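Local coordinates for protein histone-lysine N-methyltransferase SETMAR (Homo sapiens, PDB 3BO5) that methylates a lysine of the histone H3 tail through its SET domain, using S-adenosyl-L-methionine, and, fused to a mariner transposase, takes part in DNA double-strand break repair, at residues A33-F38 against G206-H211; F131-K136 against E242-Y247; N117-K122 against A232-K237. The protein carries 2 engineered substitutions. All coordinates share one frame; numbering follows the deposited sequence.

Interaction 1 of 3, residues A33-F38 against G206-H211; sequences AAPAPF and GRFLNH. With SAH (S-adenosyl-L-homocysteine), chain F.
R207 lies flat against F38, joining the loop 33-38 to the cofactor side of the SET domain. Followed outward from CB, the arginine first lays its CG over one face of the F208 ring, its neighbour in the chain. R207 CD then rests on the F38 ring, 3.8 Å from the ring centroid and 17° off its normal, a CH-pi contact. The bend at chi3 (-62°) brings the guanidinium over the same face, where it lies flat: the two planes differ by 6°, and R207 CZ stands 4.1 Å from the F38 centroid, a stacked cation-pi pair. Stacking keeps the N-H groups pointing outward in their own plane, where they can still bond. R207 NH1 donates to a water 2.8 Å from it, which in turn donates to A36 O, while NE and NH2 are held by P199 O and T200 O. Every nitrogen thus has an acceptor, and an arginine suits a place that asks for both a flat surface and several donors.

F208 adds the apolar half, its CZ lying 3.6 Å from P35 CG and 3.7 Å from F38 CE2. Beyond it, H211 N and H211 O hold the adenine of S-adenosyl-L-homocysteine. The contact lies where the 3-10 turn leads into strand 210-211, next to strand 244-247, with V130 of strand 128-132 and W138 of strand 138-142 packed against P35 and F208.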
loop_
_atom_site.group_PDB
_atom_site.type_symbol
_atom_site.label_atom_id
_atom_site.label_comp_id
_atom_site.label_asym_id
_atom_site.label_seq_id
_atom_site.Cartn_x
_atom_site.Cartn_y
_atom_site.Cartn_z
ATOM N N ALA A 33 6.435 13.223 -20.832
ATOM C CA ALA A 33 6.381 11.749 -20.765
ATOM C C ALA A 33 5.311 11.352 -19.757
ATOM O O ALA A 33 5.157 12.016 -18.715
ATOM C CB ALA A 33 7.752 11.131 -20.377
ATOM N N ALA A 34 4.577 10.284 -20.080
ATOM C CA ALA A 34 3.538 9.742 -19.175
ATOM C C ALA A 34 3.526 8.214 -19.138
ATOM O O ALA A 34 3.771 7.528 -20.156
ATOM C CB ALA A 34 2.158 10.233 -19.568
ATOM N N PRO A 35 3.224 7.635 -17.961
ATOM C CA PRO A 35 3.074 6.195 -17.956
ATOM C C PRO A 35 1.918 5.678 -18.803
ATOM O O PRO A 35 0.955 6.431 -19.070
ATOM C CB PRO A 35 2.817 5.849 -16.475
ATOM C CG PRO A 35 2.757 7.050 -15.761
ATOM C CD PRO A 35 3.123 8.221 -16.607
ATOM N N ALA A 36 1.977 4.391 -19.156
ATOM C CA ALA A 36 0.827 3.722 -19.775
ATOM C C ALA A 36 -0.484 3.967 -19.027
ATOM O O ALA A 36 -0.557 3.817 -17.804
ATOM C CB ALA A 36 1.071 2.261 -19.883
ATOM N N PRO A 37 -1.518 4.374 -19.737
ATOM C CA PRO A 37 -2.800 4.657 -19.139
ATOM C C PRO A 37 -3.393 3.563 -18.270
ATOM O O PRO A 37 -3.289 2.370 -18.578
ATOM C CB PRO A 37 -3.692 4.859 -20.381
ATOM C CG PRO A 37 -2.732 5.474 -21.342
ATOM C CD PRO A 37 -1.501 4.685 -21.186
ATOM N N PHE A 38 -3.997 3.972 -17.151
ATOM C CA PHE A 38 -4.787 3.073 -16.342
ATOM C C PHE A 38 -5.934 3.851 -15.740
ATOM O O PHE A 38 -5.943 5.103 -15.851
ATOM C CB PHE A 38 -3.956 2.423 -15.222
ATOM C CG PHE A 38 -3.421 3.440 -14.253
ATOM C CD1 PHE A 38 -4.000 3.568 -12.989
ATOM C CD2 PHE A 38 -2.386 4.272 -14.651
ATOM C CE1 PHE A 38 -3.552 4.590 -12.103
ATOM C CE2 PHE A 38 -1.910 5.264 -13.781
ATOM C CZ PHE A 38 -2.525 5.396 -12.529
ATOM N N GLY A 206 0.120 3.721 -5.708
ATOM C CA GLY A 206 1.017 2.712 -5.185
ATOM C C GLY A 206 1.477 1.694 -6.212
ATOM O O GLY A 206 2.507 1.012 -6.015
ATOM N N ARG A 207 0.710 1.555 -7.293
ATOM C CA ARG A 207 1.081 0.616 -8.368
ATOM C C ARG A 207 2.452 0.972 -8.938
ATOM O O ARG A 207 3.097 0.120 -9.544
ATOM C CB ARG A 207 0.035 0.569 -9.504
ATOM C CG ARG A 207 0.056 1.885 -10.304
ATOM C CD ARG A 207 -1.177 2.040 -11.086
ATOM N NE ARG A 207 -1.360 0.984 -12.092
ATOM C CZ ARG A 207 -0.752 0.995 -13.292
ATOM N NH1 ARG A 207 0.149 1.962 -13.583
ATOM N NH2 ARG A 207 -1.033 0.039 -14.242
ATOM N N PHE A 208 2.901 2.240 -8.773
ATOM C CA PHE A 208 4.211 2.609 -9.349
ATOM C C PHE A 208 5.410 2.338 -8.467
ATOM O O PHE A 208 6.538 2.560 -8.874
ATOM C CB PHE A 208 4.202 4.095 -9.722
ATOM C CG PHE A 208 3.314 4.371 -10.910
ATOM C CD1 PHE A 208 3.713 3.938 -12.193
ATOM C CD2 PHE A 208 2.090 5.036 -10.763
ATOM C CE1 PHE A 208 2.869 4.156 -13.298
ATOM C CE2 PHE A 208 1.247 5.244 -11.870
ATOM C CZ PHE A 208 1.675 4.840 -13.155
ATOM N N LEU A 209 5.176 1.810 -7.264
ATOM C CA LEU A 209 6.290 1.527 -6.365
ATOM C C LEU A 209 7.127 0.376 -6.833
ATOM O O LEU A 209 6.607 -0.764 -6.968
ATOM C CB LEU A 209 5.771 1.173 -5.013
ATOM C CG LEU A 209 5.097 2.376 -4.318
ATOM C CD1 LEU A 209 4.220 1.864 -3.143
ATOM C CD2 LEU A 209 6.112 3.482 -3.904
ATOM N N ASN A 210 8.408 0.663 -7.061
ATOM C CA ASN A 210 9.319 -0.439 -7.388
ATOM C C ASN A 210 9.768 -1.224 -6.163
ATOM O O ASN A 210 9.594 -0.803 -5.001
ATOM C CB ASN A 210 10.492 0.122 -8.223
ATOM C CG ASN A 210 10.049 0.476 -9.602
ATOM O OD1 ASN A 210 9.305 -0.270 -10.231
ATOM N ND2 ASN A 210 10.537 1.614 -10.116
ATOM N N HIS A 211 10.321 -2.426 -6.416
ATOM C CA HIS A 211 10.849 -3.213 -5.337
ATOM C C HIS A 211 12.261 -2.756 -4.981
ATOM O O HIS A 211 13.047 -2.372 -5.793
ATOM C CB HIS A 211 11.072 -4.643 -5.919
ATOM C CG HIS A 211 11.869 -5.508 -5.026
ATOM N ND1 HIS A 211 11.357 -6.035 -3.856
ATOM C CD2 HIS A 211 13.161 -5.926 -5.107
ATOM C CE1 HIS A 211 12.313 -6.737 -3.246
ATOM N NE2 HIS A 211 13.426 -6.652 -3.978
HETATM N N SAH F . 8.077 -0.164 -12.970
HETATM C CA SAH F . 6.594 -0.377 -12.955
HETATM C CB SAH F . 5.967 -0.042 -11.580
HETATM C CG SAH F . 6.195 -1.222 -10.618
HETATM S SD SAH F . 5.239 -2.686 -11.109
HETATM C C SAH F . 5.969 0.460 -14.094
HETATM O O SAH F . 6.680 1.007 -14.931
HETATM O OXT SAH F . 4.699 0.564 -14.116
HETATM C "C5'" SAH F . 6.529 -3.943 -11.032
HETATM C "C4'" SAH F . 7.467 -3.970 -12.237
HETATM O "O4'" SAH F . 8.427 -2.911 -12.170
HETATM C "C3'" SAH F . 8.306 -5.212 -12.308
HETATM O "O3'" SAH F . 7.578 -6.290 -12.958
HETATM C "C2'" SAH F . 9.511 -4.788 -13.097
HETATM O "O2'" SAH F . 9.198 -4.566 -14.484
HETATM C "C1'" SAH F . 9.733 -3.399 -12.532
HETATM N N9 SAH F . 10.521 -3.403 -11.283
HETATM C C8 SAH F . 10.112 -3.025 -10.007
HETATM N N7 SAH F . 11.148 -3.092 -9.194
HETATM C C5 SAH F . 12.238 -3.466 -9.895
HETATM C C6 SAH F . 13.564 -3.716 -9.483
HETATM N N6 SAH F . 14.060 -3.524 -8.259
HETATM N N1 SAH F . 14.411 -4.158 -10.496
HETATM C C2 SAH F . 13.982 -4.335 -11.774
HETATM N N3 SAH F . 12.703 -4.079 -12.227
HETATM C C4 SAH F . 11.863 -3.711 -11.219
HETATM O O HOH W 1 0.901 2.306 -16.287
#

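Interaction 2 of 3, residues F131-K136 against E242-Y247. With SAH (S-adenosyl-L-homocysteine), chain F.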
loop_
_atom_site.group_PDB
_atom_site.type_symbol
_atom_site.label_atom_id
_atom_site.label_comp_id
_atom_site.label_asym_id
_atom_site.label_seq_id
_atom_site.Cartn_x
_atom_site.Cartn_y
_atom_site.Cartn_z
ATOM N N PHE A 131 7.947 8.800 -12.085
ATOM C CA PHE A 131 9.095 9.260 -12.903
ATOM C C PHE A 131 9.773 8.112 -13.611
ATOM O O PHE A 131 9.657 6.995 -13.190
ATOM C CB PHE A 131 10.144 9.991 -12.054
ATOM C CG PHE A 131 10.965 9.069 -11.158
ATOM C CD1 PHE A 131 12.323 8.808 -11.429
ATOM C CD2 PHE A 131 10.356 8.422 -10.108
ATOM C CE1 PHE A 131 13.095 7.920 -10.580
ATOM C CE2 PHE A 131 11.106 7.528 -9.262
ATOM C CZ PHE A 131 12.462 7.292 -9.531
ATOM N N LYS A 132 10.434 8.381 -14.728
ATOM C CA LYS A 132 11.099 7.294 -15.452
ATOM C C LYS A 132 12.443 6.980 -14.795
ATOM O O LYS A 132 13.346 7.830 -14.687
ATOM C CB LYS A 132 11.260 7.674 -16.915
ATOM C CG LYS A 132 11.640 6.460 -17.733
ATOM C CD LYS A 132 10.413 5.578 -17.927
ATOM C CE LYS A 132 10.749 4.231 -18.400
ATOM N NZ LYS A 132 9.506 3.764 -19.074
ATOM N N THR A 133 12.530 5.748 -14.310
ATOM C CA THR A 133 13.777 5.243 -13.742
ATOM C C THR A 133 14.746 4.800 -14.847
ATOM O O THR A 133 14.314 4.615 -15.979
ATOM C CB THR A 133 13.619 4.046 -12.765
ATOM O OG1 THR A 133 13.241 2.882 -13.509
ATOM C CG2 THR A 133 12.544 4.299 -11.714
ATOM N N HIS A 134 16.007 4.505 -14.444
ATOM C CA HIS A 134 17.018 4.127 -15.433
ATOM C C HIS A 134 16.692 2.743 -16.058
ATOM O O HIS A 134 16.720 2.585 -17.270
ATOM C CB HIS A 134 18.417 4.200 -14.786
ATOM C CG HIS A 134 19.537 3.899 -15.729
ATOM N ND1 HIS A 134 19.662 4.555 -16.934
ATOM C CD2 HIS A 134 20.569 3.011 -15.661
ATOM C CE1 HIS A 134 20.730 4.087 -17.570
ATOM N NE2 HIS A 134 21.273 3.136 -16.831
ATOM N N LYS A 135 16.347 1.788 -15.214
ATOM C CA LYS A 135 16.189 0.385 -15.670
ATOM C C LYS A 135 14.959 -0.365 -15.191
ATOM O O LYS A 135 14.821 -1.548 -15.475
ATOM C CB LYS A 135 17.398 -0.388 -15.169
ATOM C CG LYS A 135 18.656 -0.004 -15.913
ATOM C CD LYS A 135 19.820 -0.753 -15.426
ATOM C CE LYS A 135 19.690 -2.166 -15.955
ATOM N NZ LYS A 135 20.833 -2.930 -15.658
ATOM N N LYS A 136 14.103 0.285 -14.395
ATOM C CA LYS A 136 12.985 -0.381 -13.716
ATOM C C LYS A 136 11.637 0.114 -14.241
ATOM O O LYS A 136 10.588 -0.211 -13.665
ATOM C CB LYS A 136 13.108 -0.124 -12.196
ATOM C CG LYS A 136 14.442 -0.617 -11.590
ATOM C CD LYS A 136 14.546 -0.236 -10.101
ATOM C CE LYS A 136 14.360 1.237 -9.852
ATOM N NZ LYS A 136 14.914 1.524 -8.445
ATOM N N GLU A 242 13.150 13.718 -3.576
ATOM C CA GLU A 242 13.545 13.043 -4.827
ATOM C C GLU A 242 13.946 11.587 -4.614
ATOM O O GLU A 242 14.252 10.910 -5.609
ATOM C CB GLU A 242 14.624 13.777 -5.640
ATOM C CG GLU A 242 14.083 15.096 -6.195
ATOM C CD GLU A 242 15.085 15.925 -7.058
ATOM O OE1 GLU A 242 16.150 15.431 -7.421
ATOM O OE2 GLU A 242 14.806 17.117 -7.290
ATOM N N GLU A 243 13.873 11.114 -3.390
ATOM C CA GLU A 243 14.262 9.740 -3.119
ATOM C C GLU A 243 13.132 8.892 -3.680
ATOM O O GLU A 243 11.933 9.107 -3.359
ATOM C CB GLU A 243 14.380 9.447 -1.611
ATOM C CG GLU A 243 14.964 8.071 -1.353
ATOM C CD GLU A 243 15.303 7.852 0.090
ATOM O OE1 GLU A 243 15.580 8.858 0.792
ATOM O OE2 GLU A 243 15.348 6.675 0.544
ATOM N N GLU A 244 13.543 7.863 -4.394
ATOM C CA GLU A 244 12.555 6.893 -4.903
ATOM C C GLU A 244 11.975 6.059 -3.769
ATOM O O GLU A 244 12.676 5.706 -2.800
ATOM C CB GLU A 244 13.180 5.922 -5.878
ATOM C CG GLU A 244 12.168 4.846 -6.389
ATOM C CD GLU A 244 12.707 4.027 -7.552
ATOM O OE1 GLU A 244 13.957 4.073 -7.828
ATOM O OE2 GLU A 244 11.900 3.286 -8.193
ATOM N N LEU A 245 10.661 5.819 -3.865
ATOM C CA LEU A 245 9.914 5.089 -2.813
ATOM C C LEU A 245 9.861 3.617 -3.246
ATOM O O LEU A 245 9.593 3.352 -4.446
ATOM C CB LEU A 245 8.501 5.652 -2.732
ATOM C CG LEU A 245 8.487 7.131 -2.297
ATOM C CD1 LEU A 245 7.109 7.700 -2.534
ATOM C CD2 LEU A 245 8.856 7.270 -0.820
ATOM N N SER A 246 10.109 2.718 -2.320
ATOM C CA SER A 246 10.144 1.278 -2.683
ATOM C C SER A 246 9.627 0.456 -1.567
ATOM O O SER A 246 9.672 0.857 -0.383
ATOM C CB SER A 246 11.566 0.907 -2.971
ATOM O OG SER A 246 12.413 1.118 -1.835
ATOM N N TYR A 247 9.152 -0.754 -1.878
ATOM C CA TYR A 247 8.894 -1.686 -0.783
ATOM C C TYR A 247 9.376 -3.070 -1.235
ATOM O O TYR A 247 9.793 -3.229 -2.388
ATOM C CB TYR A 247 7.419 -1.801 -0.391
ATOM C CG TYR A 247 6.378 -2.347 -1.362
ATOM C CD1 TYR A 247 5.980 -3.682 -1.316
ATOM C CD2 TYR A 247 5.685 -1.464 -2.262
ATOM C CE1 TYR A 247 4.929 -4.136 -2.103
ATOM C CE2 TYR A 247 4.629 -1.932 -3.056
ATOM C CZ TYR A 247 4.288 -3.262 -2.972
ATOM O OH TYR A 247 3.215 -3.804 -3.653
HETATM N N SAH F . 8.077 -0.164 -12.970
HETATM C CA SAH F . 6.594 -0.377 -12.955
HETATM C CB SAH F . 5.967 -0.042 -11.580
HETATM C CG SAH F . 6.195 -1.222 -10.618
HETATM S SD SAH F . 5.239 -2.686 -11.109
HETATM C C SAH F . 5.969 0.460 -14.094
HETATM O O SAH F . 6.680 1.007 -14.931
HETATM O OXT SAH F . 4.699 0.564 -14.116
HETATM C "C5'" SAH F . 6.529 -3.943 -11.032
HETATM C "C4'" SAH F . 7.467 -3.970 -12.237
HETATM O "O4'" SAH F . 8.427 -2.911 -12.170
HETATM C "C3'" SAH F . 8.306 -5.212 -12.308
HETATM O "O3'" SAH F . 7.578 -6.290 -12.958
HETATM C "C2'" SAH F . 9.511 -4.788 -13.097
HETATM O "O2'" SAH F . 9.198 -4.566 -14.484
HETATM C "C1'" SAH F . 9.733 -3.399 -12.532
HETATM N N9 SAH F . 10.521 -3.403 -11.283
HETATM C C8 SAH F . 10.112 -3.025 -10.007
HETATM N N7 SAH F . 11.148 -3.092 -9.194
HETATM C C5 SAH F . 12.238 -3.466 -9.895
HETATM C C6 SAH F . 13.564 -3.716 -9.483
HETATM N N6 SAH F . 14.060 -3.524 -8.259
HETATM N N1 SAH F . 14.411 -4.158 -10.496
HETATM C C2 SAH F . 13.982 -4.335 -11.774
HETATM N N3 SAH F . 12.703 -4.079 -12.227
HETATM C C4 SAH F . 11.863 -3.711 -11.219
#
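K136 and E244 reach each other from opposite directions. The glutamate sets CG anti to its backbone N (chi1 178°) and stays extended, carrying its carboxylate away from strand 244-247; the lysine bends at chi3 (-55°), so that its ammonium turns toward that carboxylate. The two close a salt bridge, K136 NZ to E244 OE1, of 2.8 Å, with the nitrogen approaching from above the carboxylate plane, 37° out of it.

F131 brings its ring edge to the glutamate: F131 CZ is 3.8 Å from E244 CD, and the ring and carboxylate planes stand nearly perpendicular. An aromatic edge, with its slightly positive hydrogens, suits a carboxylate better than the electron-rich face would. T133 offers CG2 to E244 OE2 at 3.7 Å, while its hydroxyl OG1 accepts from K136 N (2.9 Å), an ST motif that shapes the turn leading to the lysine, and is also hydrogen-bonded to G137 O.

The methylenes of K136 run along the adenine of S-adenosyl-L-homocysteine, with K136 CD 3.7 Å from C6 of the adenine, and a long flexible chain can do this while its charged end goes elsewhere. E244 OE2 accepts from N210 ND2, so the two oxygens of one carboxylate serve two residues of the cofactor site. At this partly exposed place the bridge probably steadies the lysine chain beside the adenine, and the nearby ammonium would favour the ionised form of E244.

Interaction 3 of 3, residues N117-K122 against A232-K237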
loop_
_atom_site.group_PDB
_atom_site.type_symbol
_atom_site.label_atom_id
_atom_site.label_comp_id
_atom_site.label_asym_id
_atom_site.label_seq_id
_atom_site.Cartn_x
_atom_site.Cartn_y
_atom_site.Cartn_z
ATOM N N ASN A 117 -6.156 8.028 16.039
ATOM C CA ASN A 117 -6.209 6.718 15.393
ATOM C C ASN A 117 -6.893 6.781 14.028
ATOM O O ASN A 117 -7.442 5.750 13.589
ATOM C CB ASN A 117 -6.883 5.668 16.309
ATOM C CG ASN A 117 -6.612 4.268 15.888
ATOM O OD1 ASN A 117 -5.471 3.932 15.601
ATOM N ND2 ASN A 117 -7.646 3.423 15.935
ATOM N N ARG A 118 -6.847 7.951 13.387
ATOM C CA ARG A 118 -7.290 8.119 11.971
ATOM C C ARG A 118 -6.092 8.670 11.245
ATOM O O ARG A 118 -5.709 9.830 11.483
ATOM C CB ARG A 118 -8.476 9.099 11.871
ATOM C CG ARG A 118 -9.669 8.663 12.708
ATOM C CD ARG A 118 -10.680 9.747 12.674
ATOM N NE ARG A 118 -11.935 9.449 13.410
ATOM C CZ ARG A 118 -12.945 8.751 12.945
ATOM N NH1 ARG A 118 -12.857 8.115 11.791
ATOM N NH2 ARG A 118 -14.066 8.646 13.711
ATOM N N VAL A 119 -5.474 7.843 10.416
ATOM C CA VAL A 119 -4.220 8.228 9.712
ATOM C C VAL A 119 -4.329 7.753 8.277
ATOM O O VAL A 119 -4.440 8.612 7.397
ATOM C CB VAL A 119 -2.954 7.721 10.387
ATOM C CG1 VAL A 119 -1.728 7.849 9.500
ATOM C CG2 VAL A 119 -2.769 8.463 11.688
ATOM N N VAL A 120 -4.340 6.444 8.000
ATOM C CA VAL A 120 -4.406 6.016 6.570
ATOM C C VAL A 120 -5.616 6.630 5.879
ATOM O O VAL A 120 -5.592 7.086 4.716
ATOM C CB VAL A 120 -4.470 4.521 6.543
ATOM C CG1 VAL A 120 -4.726 3.958 5.121
ATOM C CG2 VAL A 120 -3.151 3.958 7.137
ATOM N N GLN A 121 -6.705 6.690 6.642
ATOM C CA GLN A 121 -7.937 7.244 6.088
ATOM C C GLN A 121 -7.879 8.672 5.582
ATOM O O GLN A 121 -8.739 9.046 4.753
ATOM C CB GLN A 121 -9.072 7.092 7.127
ATOM C CG GLN A 121 -8.980 7.967 8.307
ATOM C CD GLN A 121 -9.908 7.471 9.365
ATOM O OE1 GLN A 121 -10.943 8.092 9.615
ATOM N NE2 GLN A 121 -9.542 6.363 10.024
ATOM N N LYS A 122 -6.949 9.468 6.135
ATOM C CA LYS A 122 -6.765 10.869 5.779
ATOM C C LYS A 122 -6.166 11.058 4.383
ATOM O O LYS A 122 -6.180 12.159 3.876
ATOM C CB LYS A 122 -5.862 11.558 6.812
ATOM C CG LYS A 122 -6.501 11.714 8.197
ATOM C CD LYS A 122 -7.963 12.135 8.073
ATOM C CE LYS A 122 -8.427 12.710 9.402
ATOM N NZ LYS A 122 -9.896 12.507 9.682
ATOM N N ALA A 232 -1.227 -0.431 3.627
ATOM C CA ALA A 232 -0.755 0.951 3.895
ATOM C C ALA A 232 0.749 0.973 3.951
ATOM O O ALA A 232 1.313 0.218 4.740
ATOM C CB ALA A 232 -1.350 1.393 5.229
ATOM N N LEU A 233 1.399 1.845 3.175
ATOM C CA LEU A 233 2.899 1.876 3.153
ATOM C C LEU A 233 3.270 3.090 3.994
ATOM O O LEU A 233 2.749 4.200 3.789
ATOM C CB LEU A 233 3.456 2.115 1.745
ATOM C CG LEU A 233 3.181 0.790 1.014
ATOM C CD1 LEU A 233 2.320 0.823 -0.207
ATOM C CD2 LEU A 233 4.345 -0.150 1.037
ATOM N N PHE A 234 4.121 2.788 4.992
ATOM C CA PHE A 234 4.684 3.846 5.878
ATOM C C PHE A 234 6.156 3.968 5.662
ATOM O O PHE A 234 6.832 2.994 5.317
ATOM C CB PHE A 234 4.428 3.484 7.365
ATOM C CG PHE A 234 2.966 3.471 7.759
ATOM C CD1 PHE A 234 2.387 4.576 8.338
ATOM C CD2 PHE A 234 2.227 2.303 7.585
ATOM C CE1 PHE A 234 1.039 4.540 8.719
ATOM C CE2 PHE A 234 0.861 2.278 7.897
ATOM C CZ PHE A 234 0.278 3.351 8.462
ATOM N N ALA A 235 6.681 5.184 5.863
ATOM C CA ALA A 235 8.132 5.331 5.721
ATOM C C ALA A 235 8.848 4.562 6.818
ATOM O O ALA A 235 8.551 4.770 8.002
ATOM C CB ALA A 235 8.492 6.838 5.808
ATOM N N ALA A 236 9.807 3.708 6.415
ATOM C CA ALA A 236 10.549 2.873 7.365
ATOM C C ALA A 236 11.767 3.653 7.946
ATOM O O ALA A 236 12.439 3.217 8.924
ATOM C CB ALA A 236 11.022 1.635 6.690
ATOM N N LYS A 237 12.067 4.746 7.288
ATOM C CA LYS A 237 13.223 5.614 7.615
ATOM C C LYS A 237 12.910 7.015 7.107
ATOM O O LYS A 237 11.950 7.187 6.362
ATOM C CB LYS A 237 14.528 5.074 7.008
ATOM C CG LYS A 237 14.461 4.794 5.526
ATOM C CD LYS A 237 15.572 3.769 5.114
ATOM C CE LYS A 237 15.135 2.282 5.151
ATOM N NZ LYS A 237 16.385 1.427 4.900
#
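V120 pushes its CG2 methyl toward strand 230-235, where A232 and F234 receive it. Valine CG1 stands anti to the backbone N (chi1 173°), which leaves CG2 as the branch that projects across the contact. This single bump meets two surfaces at once: the methyl of A232, with V120 CG2 to A232 CB at 3.7 Å, and the far end of the phenylalanine, with V120 CG2 to F234 CZ also at 3.7 Å. The short side chain of A232 leaves a shallow notch between its CB and the F234 ring, and V120 CG2 fills it. The long axis of F234 runs across V120 at about a right angle. V119 comes in more loosely at the edge of the same ring, V119 CG1 lying 4.4 Å from F234 CE1.

F151 of strand 151-160 also packs on V119, V120 and A232, so the valines of the pre-SET region sit against the large curled sheet of the SET domain. Polar groups of the loop are met on its own side: E104 accepts from V119 N and V120 N, and R118 NH1 donates to Q121 OE1 at 2.9 Å. Across the contact itself no hydrogen bond forms, and this buried join rests on apolar packing, with shape rather than charge matching the two parts.

Interactions 1 and 2 flank the S-adenosyl-L-homocysteine site and reach the same five-stranded sheet, whose neighbouring strands 210-211 and 244-247 bring them together, N210 O probably accepting from Y247 N. Interaction 3 lies about 21 Å from interaction 1, on the opposite side of the chain's centre, and about 20 Å from interaction 2, between centres, against strand 230-235 of the other sheet; yet L233 packs on both L209 and Y247. Chemistry follows place. The fully buried interaction 3 is purely apolar; the partly buried interaction 1 mixes apolar packing with a stacked guanidinium and a water bridge; interaction 2, a surface contact, depends on an ion pair. Interactions 1 and 3 both join pre-SET segments to the SET domain, whereas interaction 2 stays within it.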